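PDB 2QPX: predicted metal-dependent hydrolase of the TIM-barrel fold from Lactobacillus casei, which probably hydrolyses a substrate not yet identified, using a pair of zinc ions bound in its TIM barrel. Local coordinates for residues F21-K26 / F104-P109; R30-A35 / D49-L54; F66-N71 / Y82-H87. All blocks are in the same frame, centred on the assembly; numbering follows the deposited sequence.

In the fold
From the N terminus, the chain leaves strand 14-19 through residues 21-26, which interaction 1 joins to residues 104-109, just after strand 95-101. These are neighbouring parallel strands of the barrel, and the loop closed by interaction 1 contains both other contacts. Interaction 2 comes first, closing a short loop from helix 30-37 to the end of helix 47-50; interaction 3 follows in series, folding the loop after helix 54-66 onto helix 79-92. Side chains link them: Arg33 of residues 30-35 binds Asp107 O and the carboxylate of Asp108, while the hydroxyl of Tyr82, from helix 79-92, is hydrogen-bonded to Ile23 O.

Interaction 1 of 3, residues F21-K26 / F104-P109; sequences FLIDGK and FVPDDP. With EDO (1,2-ethanediol), chain L.
Phe21 and Ile23 press against Pro106 in the tightly packed, buried part of this contact, where the loops following two adjacent parallel strands of the barrel run together. The CB of Phe21 lies 3.9 Å from Pro106 CD, the two side chains crossing at about a right angle. With CG anti to the carbonyl carbon (chi1 -66°), the Phe21 ring brings its edge to Phe104 O, with CD2 3.2 Å from that oxygen. A water joins the same carbonyl to Phe21 N, accepting from the amide and donating to Phe104 O over 2.7 Å. Ile23 sets its CG2 branch 3.7 Å from Pro106 CG, with Asp107 O close by. A single backbone bridge pairs Ile23 with Pro109, and next to it Asp24 N donates to Asp108 O over 2.9 Å in a nearly straight bond (170°).

Beyond this bond lies the looser solvent side, with Lys26 and Asp108 exposed. Asp24 OD1 accepts from Lys26 N, forming an Asx turn, and from Lys26 NZ in a salt bridge of 2.8 Å, the two donors reaching it from opposite faces of the carboxylate. Asp24 OD2 accepts from O2 of an ethanediol, probably from the crystallisation liquor, at 2.6 Å. The Phe104 ring meets zinc ligand His20 edge-to-face, so the apolar end adjoins the metal site, while Asp24 shares Lys26 with Asp79 and Asp108 pairs with Arg33.

Interaction 2 of 3, residues R30-A35 / D49-L54; sequences RDDRLA and DTKNRL
Lys51 reaches across to helix 30-37 with its chain extended beyond CG, passing Ala35 on the way to Asp32. Lys51 CE lies 3.7 Å from Ala35 CB, so the aliphatic part rests against the methyl group while the ammonium continues to the carboxylate. Asp32 turns its CG anti to the carbonyl carbon (chi1 -74°), which brings OD1 within 3.2 Å of Lys51 NZ. The two side chains cross obliquely, and the ammonium meets OD1 almost in line with its C-O bond, forming a rather long salt bridge. A water bridges the same ammonium to Asp31, accepting from Lys51 NZ at 3.0 Å and donating to Asp31 OD2; the other oxygen, Asp31 OD1, is hydrogen-bonded to Tyr56. Lys51 is modelled in two conformers and this is one, making its ammonium contacts less certain.

Thr50 approaches differently, with its methyl rather than its hydroxyl turned to the helix: CG2 lies 3.2 Å from Ala35 O, a carbonyl hydrogen-bonded to Ser38 OG. Arg53, closing the turn, is hydrogen-bonded to Leu307 O of the second subunit. The contact thus joins two short helices that follow the first barrel strand, with a type I beta turn from Thr50 to Arg53 leading from the second of them toward helix 54-66.

Interaction 3 of 3, residues F66-N71 / Y82-H87; sequences FALDAN and YATYNH
Tyr85 and Leu68 meet where the loop leaving helix 54-66 packs back against helix 79-92, in the helical part of this TIM-barrel protein, away from the zinc site. Followed outward, Tyr85 first offers its CB to Leu68 CD2, 4.0 Å away. With CG anti to the backbone N (chi1 -174°), the ring extends toward the loop and presents its edge to the Phe66 carbonyl: Tyr85 CD1 lies 3.4 Å from Phe66 O, and Tyr85 CE1 comes slightly nearer. Tyr85 CE1 also touches Phe66 CB at 3.8 Å, and Ala67 N lies near the ring plane at the same edge. At the tip, OH leaves this contact and is hydrogen-bonded to Glu324 at the start of helix 323-342. Were Tyr85 replaced by an alanine, the edge that packs against the Phe66 carbonyl would be gone, probably leaving a gap there and Glu324 without its hydroxyl partner.

Phe66 O also accepts a hydrogen bond from Arg88 NH1, on helix 79-92, while the Phe66 ring itself meets His92 edge-to-face. Leu68 also reaches the helix residue preceding Tyr85, setting its CD2 methyl 3.8 Å from Thr84 CG2, whose neighbouring hydroxyl is bonded to Pro80 O.

Interaction 1 of 3, residues F21-K26 / F104-P109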
ATOM      1  N   PHE A  21      21.001  -0.218 -22.437  1.00 13.93           N
ATOM      2  CA  PHE A  21      21.370  -0.090 -23.830  1.00 14.11           C
ATOM      3  C   PHE A  21      20.169   0.114 -24.745  1.00 15.14           C
ATOM      4  O   PHE A  21      19.083  -0.476 -24.566  1.00 14.64           O
ATOM      5  CB  PHE A  21      22.030  -1.354 -24.340  1.00 16.36           C
ATOM      6  CG  PHE A  21      23.352  -1.681 -23.721  1.00 16.49           C
ATOM      7  CD1 PHE A  21      24.436  -0.864 -23.836  1.00 19.03           C
ATOM      8  CD2 PHE A  21      23.507  -2.877 -23.028  1.00 17.70           C
ATOM      9  CE1 PHE A  21      25.680  -1.227 -23.305  1.00 19.82           C
ATOM     10  CE2 PHE A  21      24.728  -3.220 -22.490  1.00 19.58           C
ATOM     11  CZ  PHE A  21      25.809  -2.396 -22.640  1.00 20.12           C
ATOM     12  N   LEU A  22      20.414   0.921 -25.779  1.00 15.14           N
ATOM     13  CA  LEU A  22      19.535   0.995 -26.936  1.00 14.04           C
ATOM     14  C   LEU A  22      19.810  -0.129 -27.927  1.00 16.04           C
ATOM     15  O   LEU A  22      20.872  -0.755 -27.873  1.00 17.86           O
ATOM     16  CB  LEU A  22      19.689   2.376 -27.637  1.00 16.25           C
ATOM     17  CG  LEU A  22      19.336   3.606 -26.794  1.00 17.58           C
ATOM     18  CD1 LEU A  22      19.927   4.879 -27.464  1.00 23.06           C
ATOM     19  CD2 LEU A  22      17.828   3.738 -26.679  1.00 18.70           C
ATOM     20  N   ILE A  23      18.866  -0.339 -28.844  1.00 16.54           N
ATOM     21  CA  ILE A  23      19.040  -1.280 -29.934  1.00 16.48           C
ATOM     22  C   ILE A  23      19.246  -0.570 -31.266  1.00 16.69           C
ATOM     23  O   ILE A  23      19.031   0.621 -31.409  1.00 17.07           O
ATOM     24  CB  ILE A  23      17.854  -2.279 -30.031  1.00 16.65           C
ATOM     25  CG1 ILE A  23      16.587  -1.626 -30.603  1.00 17.07           C
ATOM     26  CG2 ILE A  23      17.635  -3.014 -28.666  1.00 18.91           C
ATOM     27  CD1 ILE A  23      15.483  -2.620 -30.972  1.00 17.65           C
ATOM     28  N   ASP A  24      19.755  -1.347 -32.214  1.00 17.59           N
ATOM     29  CA  ASP A  24      19.940  -0.945 -33.617  1.00 18.65           C
ATOM     30  C   ASP A  24      18.648  -0.397 -34.217  1.00 18.32           C
ATOM     31  O   ASP A  24      17.650  -1.103 -34.263  1.00 18.93           O
ATOM     32  CB  ASP A  24      20.440  -2.193 -34.374  1.00 19.58           C
ATOM     33  CG  ASP A  24      20.816  -1.940 -35.830  1.00 20.52           C
ATOM     34  OD1 ASP A  24      20.575  -0.871 -36.373  1.00 22.17           O
ATOM     35  OD2 ASP A  24      21.380  -2.880 -36.420  1.00 25.67           O
ATOM     36  N   GLY A  25      18.690   0.865 -34.659  1.00 17.39           N
ATOM     37  CA  GLY A  25      17.540   1.562 -35.217  1.00 17.22           C
ATOM     38  C   GLY A  25      17.027   0.949 -36.519  1.00 17.21           C
ATOM     39  O   GLY A  25      15.893   1.183 -36.918  1.00 18.54           O
ATOM     40  N   LYS A  26      17.847   0.123 -37.166  1.00 17.38           N
ATOM     41  CA  LYS A  26      17.476  -0.556 -38.418  1.00 20.69           C
ATOM     42  C   LYS A  26      16.611  -1.803 -38.226  1.00 20.97           C
ATOM     43  O   LYS A  26      16.122  -2.373 -39.205  1.00 21.70           O
ATOM     44  CB  LYS A  26      18.750  -0.926 -39.197  1.00 20.86           C
ATOM     45  CG  LYS A  26      19.611   0.257 -39.513  1.00 21.12           C
ATOM     46  CD  LYS A  26      20.822  -0.134 -40.408  1.00 24.58           C
ATOM     47  CE  LYS A  26      21.849  -0.968 -39.622  1.00 26.07           C
ATOM     48  NZ  LYS A  26      22.372  -0.225 -38.427  1.00 29.44           N
ATOM     49  N   PHE A 104      22.309  -5.960 -18.564  1.00 17.55           N
ATOM     50  CA  PHE A 104      21.132  -6.306 -19.382  1.00 18.58           C
ATOM     51  C   PHE A 104      21.428  -6.039 -20.848  1.00 18.25           C
ATOM     52  O   PHE A 104      21.825  -4.937 -21.207  1.00 18.70           O
ATOM     53  CB  PHE A 104      19.918  -5.484 -18.976  1.00 19.14           C
ATOM     54  CG  PHE A 104      18.750  -5.605 -19.940  1.00 19.99           C
ATOM     55  CD1 PHE A 104      18.105  -6.800 -20.111  1.00 26.38           C
ATOM     56  CD2 PHE A 104      18.372  -4.518 -20.742  1.00 21.10           C
ATOM     57  CE1 PHE A 104      17.083  -6.920 -21.028  1.00 28.29           C
ATOM     58  CE2 PHE A 104      17.341  -4.631 -21.632  1.00 23.99           C
ATOM     59  CZ  PHE A 104      16.720  -5.835 -21.799  1.00 24.48           C
ATOM     60  N   VAL A 105      21.217  -7.041 -21.686  1.00 18.42           N
ATOM     61  CA  VAL A 105      21.507  -6.910 -23.105  1.00 19.87           C
ATOM     62  C   VAL A 105      20.242  -7.187 -23.901  1.00 19.76           C
ATOM     63  O   VAL A 105      19.780  -8.337 -23.986  1.00 20.95           O
ATOM     64  CB  VAL A 105      22.609  -7.878 -23.527  1.00 21.69           C
ATOM     65  CG1 VAL A 105      22.853  -7.768 -25.059  1.00 23.53           C
ATOM     66  CG2 VAL A 105      23.897  -7.594 -22.763  1.00 24.01           C
ATOM     67  N   PRO A 106      19.637  -6.132 -24.482  1.00 19.07           N
ATOM     68  CA  PRO A 106      18.441  -6.374 -25.312  1.00 19.41           C
ATOM     69  C   PRO A 106      18.873  -6.998 -26.629  1.00 20.06           C
ATOM     70  O   PRO A 106      20.023  -6.859 -27.030  1.00 20.23           O
ATOM     71  CB  PRO A 106      17.878  -4.967 -25.539  1.00 19.05           C
ATOM     72  CG  PRO A 106      19.084  -4.065 -25.456  1.00 20.74           C
ATOM     73  CD  PRO A 106      20.022  -4.716 -24.450  1.00 20.62           C
ATOM     74  N   ASP A 107      17.950  -7.655 -27.319  1.00 19.78           N
ATOM     75  CA  ASP A 107      18.268  -8.227 -28.627  1.00 20.35           C
ATOM     76  C   ASP A 107      18.602  -7.123 -29.621  1.00 20.11           C
ATOM     77  O   ASP A 107      17.972  -6.075 -29.603  1.00 20.85           O
ATOM     78  CB  ASP A 107      17.080  -9.029 -29.161  1.00 22.72           C
ATOM     79  CG  ASP A 107      16.808 -10.302 -28.400  1.00 28.83           C
ATOM     80  OD1 ASP A 107      17.668 -10.790 -27.658  1.00 29.10           O
ATOM     81  OD2 ASP A 107      15.692 -10.816 -28.562  1.00 33.44           O
ATOM     82  N   ASP A 108      19.579  -7.378 -30.489  1.00 20.27           N
ATOM     83  CA  ASP A 108      20.101  -6.419 -31.466  1.00 20.20           C
ATOM     84  C   ASP A 108      20.667  -5.157 -30.802  1.00 21.02           C
ATOM     85  O   ASP A 108      20.340  -4.040 -31.207  1.00 20.72           O
ATOM     86  CB  ASP A 108      19.005  -6.075 -32.477  1.00 21.21           C
ATOM     87  CG  ASP A 108      18.314  -7.289 -32.983  1.00 23.69           C
ATOM     88  OD1 ASP A 108      18.938  -8.030 -33.782  1.00 27.12           O
ATOM     89  OD2 ASP A 108      17.165  -7.555 -32.569  1.00 23.74           O
ATOM     90  N   PRO A 109      21.523  -5.341 -29.774  1.00 20.29           N
ATOM     91  CA  PRO A 109      21.959  -4.201 -28.980  1.00 19.35           C
ATOM     92  C   PRO A 109      22.993  -3.324 -29.678  1.00 19.94           C
ATOM     93  O   PRO A 109      23.744  -3.801 -30.563  1.00 23.94           O
ATOM     94  CB  PRO A 109      22.682  -4.849 -27.803  1.00 19.37           C
ATOM     95  CG  PRO A 109      23.242  -6.077 -28.379  1.00 22.06           C
ATOM     96  CD  PRO A 109      22.179  -6.589 -29.315  1.00 20.38           C
TER
HETATM   97  C1  EDO L 386      18.922  -5.880 -37.720  1.00 52.76           C
HETATM   98  O1  EDO L 386      17.590  -6.385 -37.878  1.00 56.42           O
HETATM   99  C2  EDO L 386      19.109  -4.646 -38.590  1.00 51.14           C
HETATM  100  O2  EDO L 386      20.469  -4.176 -38.528  1.00 50.58           O
HETATM  101  O   HOH W   1      21.574  -2.336 -20.453  1.00 16.99           O

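Interaction 2 of 3, residues R30-A35 / D49-L54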
ATOM      1  N   ARG A  30       9.736  -2.374 -35.616  1.00 19.43           N
ATOM      2  CA  ARG A  30       9.864  -1.326 -34.610  1.00 19.37           C
ATOM      3  C   ARG A  30       8.599  -1.188 -33.721  1.00 19.58           C
ATOM      4  O   ARG A  30       8.696  -1.081 -32.492  1.00 19.37           O
ATOM      5  CB  ARG A  30      10.216  -0.008 -35.285  1.00 20.27           C
ATOM      6  CG  ARG A  30      10.244   1.163 -34.385  1.00 18.81           C
ATOM      7  CD  ARG A  30      11.052   2.334 -35.036  1.00 20.42           C
ATOM      8  NE  ARG A  30      10.845   3.531 -34.252  1.00 17.74           N
ATOM      9  CZ  ARG A  30      10.306   4.651 -34.666  1.00 18.24           C
ATOM     10  NH1 ARG A  30      10.109   4.866 -35.949  1.00 20.15           N
ATOM     11  NH2 ARG A  30      10.071   5.597 -33.799  1.00 17.82           N
ATOM     12  N   ASP A  31       7.410  -1.182 -34.320  1.00 19.50           N
ATOM     13  CA  ASP A  31       6.151  -1.100 -33.539  1.00 19.95           C
ATOM     14  C   ASP A  31       6.079  -2.244 -32.507  1.00 19.45           C
ATOM     15  O   ASP A  31       5.844  -2.018 -31.318  1.00 19.42           O
ATOM     16  CB  ASP A  31       4.959  -1.170 -34.490  1.00 20.53           C
ATOM     17  CG  ASP A  31       3.631  -0.848 -33.853  1.00 25.36           C
ATOM     18  OD1 ASP A  31       3.532  -0.569 -32.677  1.00 26.01           O
ATOM     19  OD2 ASP A  31       2.629  -0.762 -34.595  1.00 34.81           O
ATOM     20  N   ASP A  32       6.318  -3.466 -32.945  1.00 18.68           N
ATOM     21  CA  ASP A  32       6.263  -4.608 -32.034  1.00 19.73           C
ATOM     22  C   ASP A  32       7.363  -4.529 -30.964  1.00 18.10           C
ATOM     23  O   ASP A  32       7.123  -4.882 -29.798  1.00 18.33           O
ATOM     24  CB  ASP A  32       6.343  -5.926 -32.794  1.00 21.73           C
ATOM     25  CG  ASP A  32       5.059  -6.273 -33.540  1.00 23.72           C
ATOM     26  OD1 ASP A  32       4.014  -5.587 -33.415  1.00 26.56           O
ATOM     27  OD2 ASP A  32       5.130  -7.284 -34.258  1.00 30.41           O
ATOM     28  N   ARG A  33       8.550  -4.076 -31.334  1.00 18.67           N
ATOM     29  CA  ARG A  33       9.632  -3.918 -30.351  1.00 17.14           C
ATOM     30  C   ARG A  33       9.305  -2.852 -29.312  1.00 16.68           C
ATOM     31  O   ARG A  33       9.658  -2.986 -28.133  1.00 17.54           O
ATOM     32  CB  ARG A  33      11.008  -3.652 -31.005  1.00 19.52           C
ATOM     33  CG  ARG A  33      11.567  -4.842 -31.804  1.00 20.61           C
ATOM     34  CD  ARG A  33      11.961  -6.058 -30.946  1.00 21.97           C
ATOM     35  NE  ARG A  33      13.040  -5.816 -29.966  1.00 22.63           N
ATOM     36  CZ  ARG A  33      14.339  -6.000 -30.177  1.00 23.62           C
ATOM     37  NH1 ARG A  33      14.799  -6.429 -31.340  1.00 24.41           N
ATOM     38  NH2 ARG A  33      15.188  -5.795 -29.198  1.00 22.32           N
ATOM     39  N   LEU A  34       8.673  -1.773 -29.722  1.00 17.43           N
ATOM     40  CA  LEU A  34       8.195  -0.754 -28.807  1.00 16.14           C
ATOM     41  C   LEU A  34       7.159  -1.355 -27.838  1.00 17.33           C
ATOM     42  O   LEU A  34       7.203  -1.129 -26.623  1.00 18.24           O
ATOM     43  CB  LEU A  34       7.567   0.441 -29.565  1.00 18.51           C
ATOM     44  CG  LEU A  34       8.529   1.498 -30.061  1.00 19.71           C
ATOM     45  CD1 LEU A  34       7.874   2.416 -31.156  1.00 20.62           C
ATOM     46  CD2 LEU A  34       9.126   2.327 -28.867  1.00 19.80           C
ATOM     47  N   ALA A  35       6.214  -2.112 -28.375  1.00 17.44           N
ATOM     48  CA  ALA A  35       5.232  -2.792 -27.526  1.00 18.00           C
ATOM     49  C   ALA A  35       5.908  -3.746 -26.549  1.00 16.29           C
ATOM     50  O   ALA A  35       5.619  -3.736 -25.355  1.00 17.08           O
ATOM     51  CB  ALA A  35       4.176  -3.507 -28.387  1.00 19.08           C
ATOM     52  N   ASP A  49      -2.682  -7.719 -25.526  1.00 16.93           N
ATOM     53  CA  ASP A  49      -2.938  -7.251 -24.155  1.00 17.24           C
ATOM     54  C   ASP A  49      -1.944  -6.157 -23.739  1.00 16.39           C
ATOM     55  O   ASP A  49      -2.312  -5.160 -23.144  1.00 15.62           O
ATOM     56  CB  ASP A  49      -2.882  -8.427 -23.179  1.00 17.53           C
ATOM     57  CG  ASP A  49      -3.961  -9.493 -23.426  1.00 20.36           C
ATOM     58  OD1 ASP A  49      -4.882  -9.316 -24.225  1.00 24.33           O
ATOM     59  OD2 ASP A  49      -3.870 -10.554 -22.790  1.00 21.20           O
ATOM     60  N   THR A  50      -0.652  -6.353 -24.052  1.00 15.93           N
ATOM     61  CA  THR A  50       0.337  -5.334 -23.802  1.00 16.39           C
ATOM     62  C   THR A  50      -0.049  -4.018 -24.476  1.00 15.06           C
ATOM     63  O   THR A  50       0.132  -2.948 -23.907  1.00 15.89           O
ATOM     64  CB  THR A  50       1.718  -5.823 -24.267  1.00 16.13           C
ATOM     65  OG1 THR A  50       2.095  -6.927 -23.426  1.00 16.90           O
ATOM     66  CG2 THR A  50       2.787  -4.677 -24.228  1.00 16.63           C
ATOM     67  N   LYS A  51      -0.573  -4.102 -25.692  1.00 16.00           N
ATOM     68  CA  LYS A  51      -0.953  -2.904 -26.465  0.50 17.05           C
ATOM     69  C   LYS A  51      -2.211  -2.217 -25.927  1.00 16.84           C
ATOM     70  O   LYS A  51      -2.552  -1.121 -26.353  1.00 19.36           O
ATOM     71  CB  LYS A  51      -1.095  -3.243 -27.954  0.50 18.22           C
ATOM     72  CG  LYS A  51       0.227  -3.519 -28.628  0.50 17.85           C
ATOM     73  CD  LYS A  51       0.064  -3.841 -30.117  0.50 19.34           C
ATOM     74  CE  LYS A  51       1.401  -4.025 -30.794  0.50 20.93           C
ATOM     75  NZ  LYS A  51       1.251  -4.565 -32.176  0.50 25.29           N
ATOM     76  N   ASN A  52      -2.878  -2.862 -24.963  1.00 16.29           N
ATOM     77  CA  ASN A  52      -4.003  -2.283 -24.281  1.00 16.28           C
ATOM     78  C   ASN A  52      -3.667  -1.717 -22.902  1.00 17.29           C
ATOM     79  O   ASN A  52      -4.559  -1.432 -22.086  1.00 16.59           O
ATOM     80  CB  ASN A  52      -5.187  -3.287 -24.239  1.00 17.02           C
ATOM     81  CG  ASN A  52      -5.963  -3.317 -25.541  1.00 18.53           C
ATOM     82  OD1 ASN A  52      -6.043  -4.349 -26.204  1.00 25.34           O
ATOM     83  ND2 ASN A  52      -6.519  -2.194 -25.911  1.00 16.90           N
ATOM     84  N   ARG A  53      -2.391  -1.505 -22.645  1.00 18.54           N
ATOM     85  CA  ARG A  53      -1.885  -0.736 -21.518  1.00 17.36           C
ATOM     86  C   ARG A  53      -1.558   0.649 -21.983  1.00 17.24           C
ATOM     87  O   ARG A  53      -1.221   0.848 -23.162  1.00 19.54           O
ATOM     88  CB  ARG A  53      -0.615  -1.377 -20.960  1.00 16.37           C
ATOM     89  CG  ARG A  53      -0.813  -2.829 -20.523  1.00 17.14           C
ATOM     90  CD  ARG A  53       0.476  -3.494 -20.103  1.00 16.81           C
ATOM     91  NE  ARG A  53       1.071  -2.900 -18.921  1.00 16.55           N
ATOM     92  CZ  ARG A  53       2.170  -2.153 -18.877  1.00 16.83           C
ATOM     93  NH1 ARG A  53       2.830  -1.787 -19.959  1.00 18.18           N
ATOM     94  NH2 ARG A  53       2.629  -1.778 -17.714  1.00 19.55           N
ATOM     95  N   LEU A  54      -1.547   1.596 -21.054  1.00 15.70           N
ATOM     96  CA  LEU A  54      -1.281   2.974 -21.395  1.00 17.44           C
ATOM     97  C   LEU A  54       0.161   3.227 -21.863  1.00 18.40           C
ATOM     98  O   LEU A  54       0.376   4.082 -22.752  1.00 18.27           O
ATOM     99  CB  LEU A  54      -1.623   3.895 -20.222  1.00 18.64           C
ATOM    100  CG  LEU A  54      -1.757   5.383 -20.560  1.00 18.78           C
ATOM    101  CD1 LEU A  54      -2.857   5.609 -21.645  1.00 20.45           C
ATOM    102  CD2 LEU A  54      -2.104   6.221 -19.318  1.00 19.45           C
TER
HETATM  103  O   HOH W   2       0.318  -2.201 -33.777  1.00 42.53           O

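Interaction 3 of 3, residues F66-N71 / Y82-H87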
ATOM      1  N   PHE A  66       7.924  13.161 -32.439  1.00 19.70           N
ATOM      2  CA  PHE A  66       9.293  13.383 -32.831  1.00 19.12           C
ATOM      3  C   PHE A  66       9.679  12.722 -34.166  1.00 20.30           C
ATOM      4  O   PHE A  66      10.852  12.809 -34.555  1.00 19.42           O
ATOM      5  CB  PHE A  66      10.195  12.886 -31.694  1.00 18.94           C
ATOM      6  CG  PHE A  66      10.069  13.716 -30.463  1.00 19.04           C
ATOM      7  CD1 PHE A  66      10.666  14.976 -30.384  1.00 20.81           C
ATOM      8  CD2 PHE A  66       9.349  13.262 -29.361  1.00 19.93           C
ATOM      9  CE1 PHE A  66      10.533  15.756 -29.260  1.00 22.86           C
ATOM     10  CE2 PHE A  66       9.239  14.031 -28.226  1.00 21.77           C
ATOM     11  CZ  PHE A  66       9.829  15.266 -28.161  1.00 21.89           C
ATOM     12  N   ALA A  67       8.723  12.112 -34.863  1.00 19.64           N
ATOM     13  CA  ALA A  67       8.986  11.313 -36.061  1.00 19.93           C
ATOM     14  C   ALA A  67       9.851  12.060 -37.097  1.00 19.48           C
ATOM     15  O   ALA A  67       9.623  13.245 -37.373  1.00 20.47           O
ATOM     16  CB  ALA A  67       7.693  10.891 -36.742  1.00 20.68           C
ATOM     17  N   LEU A  68      10.834  11.354 -37.654  1.00 19.47           N
ATOM     18  CA  LEU A  68      11.564  11.857 -38.800  1.00 19.26           C
ATOM     19  C   LEU A  68      10.644  12.164 -39.983  1.00 23.11           C
ATOM     20  O   LEU A  68      10.783  13.219 -40.631  1.00 25.10           O
ATOM     21  CB  LEU A  68      12.629  10.870 -39.246  1.00 21.25           C
ATOM     22  CG  LEU A  68      13.729  10.550 -38.236  1.00 19.07           C
ATOM     23  CD1 LEU A  68      14.719   9.584 -38.885  1.00 22.70           C
ATOM     24  CD2 LEU A  68      14.435  11.814 -37.692  1.00 25.07           C
ATOM     25  N   ASP A  69       9.767  11.211 -40.278  1.00 22.72           N
ATOM     26  CA  ASP A  69       8.806  11.247 -41.393  1.00 24.40           C
ATOM     27  C   ASP A  69       7.411  11.054 -40.808  1.00 26.11           C
ATOM     28  O   ASP A  69       7.002   9.941 -40.407  1.00 25.07           O
ATOM     29  CB  ASP A  69       9.164  10.170 -42.424  1.00 25.47           C
ATOM     30  CG  ASP A  69       8.209  10.129 -43.609  1.00 30.42           C
ATOM     31  OD1 ASP A  69       7.268  10.933 -43.640  1.00 28.03           O
ATOM     32  OD2 ASP A  69       8.415   9.265 -44.491  1.00 32.39           O
ATOM     33  N   ALA A  70       6.676  12.169 -40.739  1.00 29.36           N
ATOM     34  CA  ALA A  70       5.326  12.206 -40.197  1.00 32.10           C
ATOM     35  C   ALA A  70       4.398  11.219 -40.888  1.00 32.14           C
ATOM     36  O   ALA A  70       3.418  10.757 -40.310  1.00 34.19           O
ATOM     37  CB  ALA A  70       4.752  13.607 -40.349  1.00 32.45           C
ATOM     38  N   ASN A  71       4.734  10.863 -42.113  1.00 33.48           N
ATOM     39  CA  ASN A  71       3.915   9.937 -42.877  1.00 36.72           C
ATOM     40  C   ASN A  71       4.289   8.482 -42.660  1.00 34.76           C
ATOM     41  O   ASN A  71       3.570   7.588 -43.100  1.00 34.66           O
ATOM     42  CB  ASN A  71       4.014  10.262 -44.364  1.00 40.13           C
ATOM     43  CG  ASN A  71       3.643  11.715 -44.673  1.00 44.41           C
ATOM     44  OD1 ASN A  71       2.710  12.284 -44.088  1.00 43.09           O
ATOM     45  ND2 ASN A  71       4.392  12.322 -45.583  1.00 50.34           N
ATOM     46  N   TYR A  82      18.608   7.767 -37.327  1.00 18.05           N
ATOM     47  CA  TYR A  82      18.455   7.292 -35.942  1.00 16.94           C
ATOM     48  C   TYR A  82      19.175   8.222 -34.965  1.00 17.43           C
ATOM     49  O   TYR A  82      18.648   8.519 -33.882  1.00 17.01           O
ATOM     50  CB  TYR A  82      18.938   5.864 -35.830  1.00 17.60           C
ATOM     51  CG  TYR A  82      18.513   5.104 -34.561  1.00 16.02           C
ATOM     52  CD1 TYR A  82      17.186   5.121 -34.124  1.00 17.17           C
ATOM     53  CD2 TYR A  82      19.401   4.287 -33.893  1.00 17.38           C
ATOM     54  CE1 TYR A  82      16.801   4.381 -33.025  1.00 16.64           C
ATOM     55  CE2 TYR A  82      19.028   3.554 -32.782  1.00 16.13           C
ATOM     56  CZ  TYR A  82      17.716   3.559 -32.383  1.00 16.73           C
ATOM     57  OH  TYR A  82      17.317   2.795 -31.272  1.00 17.59           O
ATOM     58  N   ALA A  83      20.376   8.692 -35.319  1.00 15.92           N
ATOM     59  CA  ALA A  83      21.062   9.655 -34.479  1.00 17.18           C
ATOM     60  C   ALA A  83      20.246  10.953 -34.374  1.00 16.87           C
ATOM     61  O   ALA A  83      20.087  11.511 -33.294  1.00 16.94           O
ATOM     62  CB  ALA A  83      22.505   9.919 -34.999  1.00 18.32           C
ATOM     63  N   THR A  84      19.742  11.447 -35.501  1.00 18.12           N
ATOM     64  CA  THR A  84      18.897  12.639 -35.485  1.00 15.95           C
ATOM     65  C   THR A  84      17.700  12.482 -34.545  1.00 17.16           C
ATOM     66  O   THR A  84      17.416  13.350 -33.731  1.00 18.01           O
ATOM     67  CB  THR A  84      18.369  12.968 -36.923  1.00 17.66           C
ATOM     68  OG1 THR A  84      19.491  13.270 -37.762  1.00 21.78           O
ATOM     69  CG2 THR A  84      17.395  14.141 -36.911  1.00 19.08           C
ATOM     70  N   TYR A  85      17.065  11.341 -34.669  1.00 17.60           N
ATOM     71  CA  TYR A  85      15.856  11.016 -33.880  1.00 17.90           C
ATOM     72  C   TYR A  85      16.159  10.931 -32.378  1.00 16.55           C
ATOM     73  O   TYR A  85      15.477  11.546 -31.549  1.00 16.29           O
ATOM     74  CB  TYR A  85      15.276   9.708 -34.380  1.00 17.16           C
ATOM     75  CG  TYR A  85      13.950   9.331 -33.755  1.00 16.90           C
ATOM     76  CD1 TYR A  85      12.830  10.153 -33.892  1.00 17.39           C
ATOM     77  CD2 TYR A  85      13.819   8.164 -33.011  1.00 16.93           C
ATOM     78  CE1 TYR A  85      11.624   9.818 -33.326  1.00 18.06           C
ATOM     79  CE2 TYR A  85      12.588   7.821 -32.432  1.00 16.01           C
ATOM     80  CZ  TYR A  85      11.496   8.663 -32.605  1.00 16.85           C
ATOM     81  OH  TYR A  85      10.279   8.346 -32.015  1.00 18.53           O
ATOM     82  N   ASN A  86      17.207  10.192 -32.033  1.00 15.80           N
ATOM     83  CA  ASN A  86      17.681  10.161 -30.639  1.00 15.10           C
ATOM     84  C   ASN A  86      18.034  11.564 -30.121  1.00 14.87           C
ATOM     85  O   ASN A  86      17.633  11.956 -29.025  1.00 17.09           O
ATOM     86  CB  ASN A  86      18.837   9.173 -30.470  1.00 15.94           C
ATOM     87  CG  ASN A  86      18.353   7.744 -30.338  1.00 16.24           C
ATOM     88  OD1 ASN A  86      18.046   7.288 -29.236  1.00 17.05           O
ATOM     89  ND2 ASN A  86      18.246   7.031 -31.461  1.00 18.23           N
ATOM     90  N   HIS A  87      18.785  12.339 -30.915  1.00 16.15           N
ATOM     91  CA  HIS A  87      19.135  13.686 -30.512  1.00 17.47           C
ATOM     92  C   HIS A  87      17.882  14.530 -30.223  1.00 15.27           C
ATOM     93  O   HIS A  87      17.868  15.327 -29.305  1.00 18.75           O
ATOM     94  CB  HIS A  87      20.028  14.369 -31.562  1.00 17.69           C
ATOM     95  CG  HIS A  87      21.483  14.066 -31.438  1.00 17.88           C
ATOM     96  ND1 HIS A  87      21.987  12.789 -31.509  1.00 18.12           N
ATOM     97  CD2 HIS A  87      22.555  14.892 -31.334  1.00 18.64           C
ATOM     98  CE1 HIS A  87      23.307  12.834 -31.399  1.00 19.07           C
ATOM     99  NE2 HIS A  87      23.677  14.101 -31.286  1.00 17.61           N
TER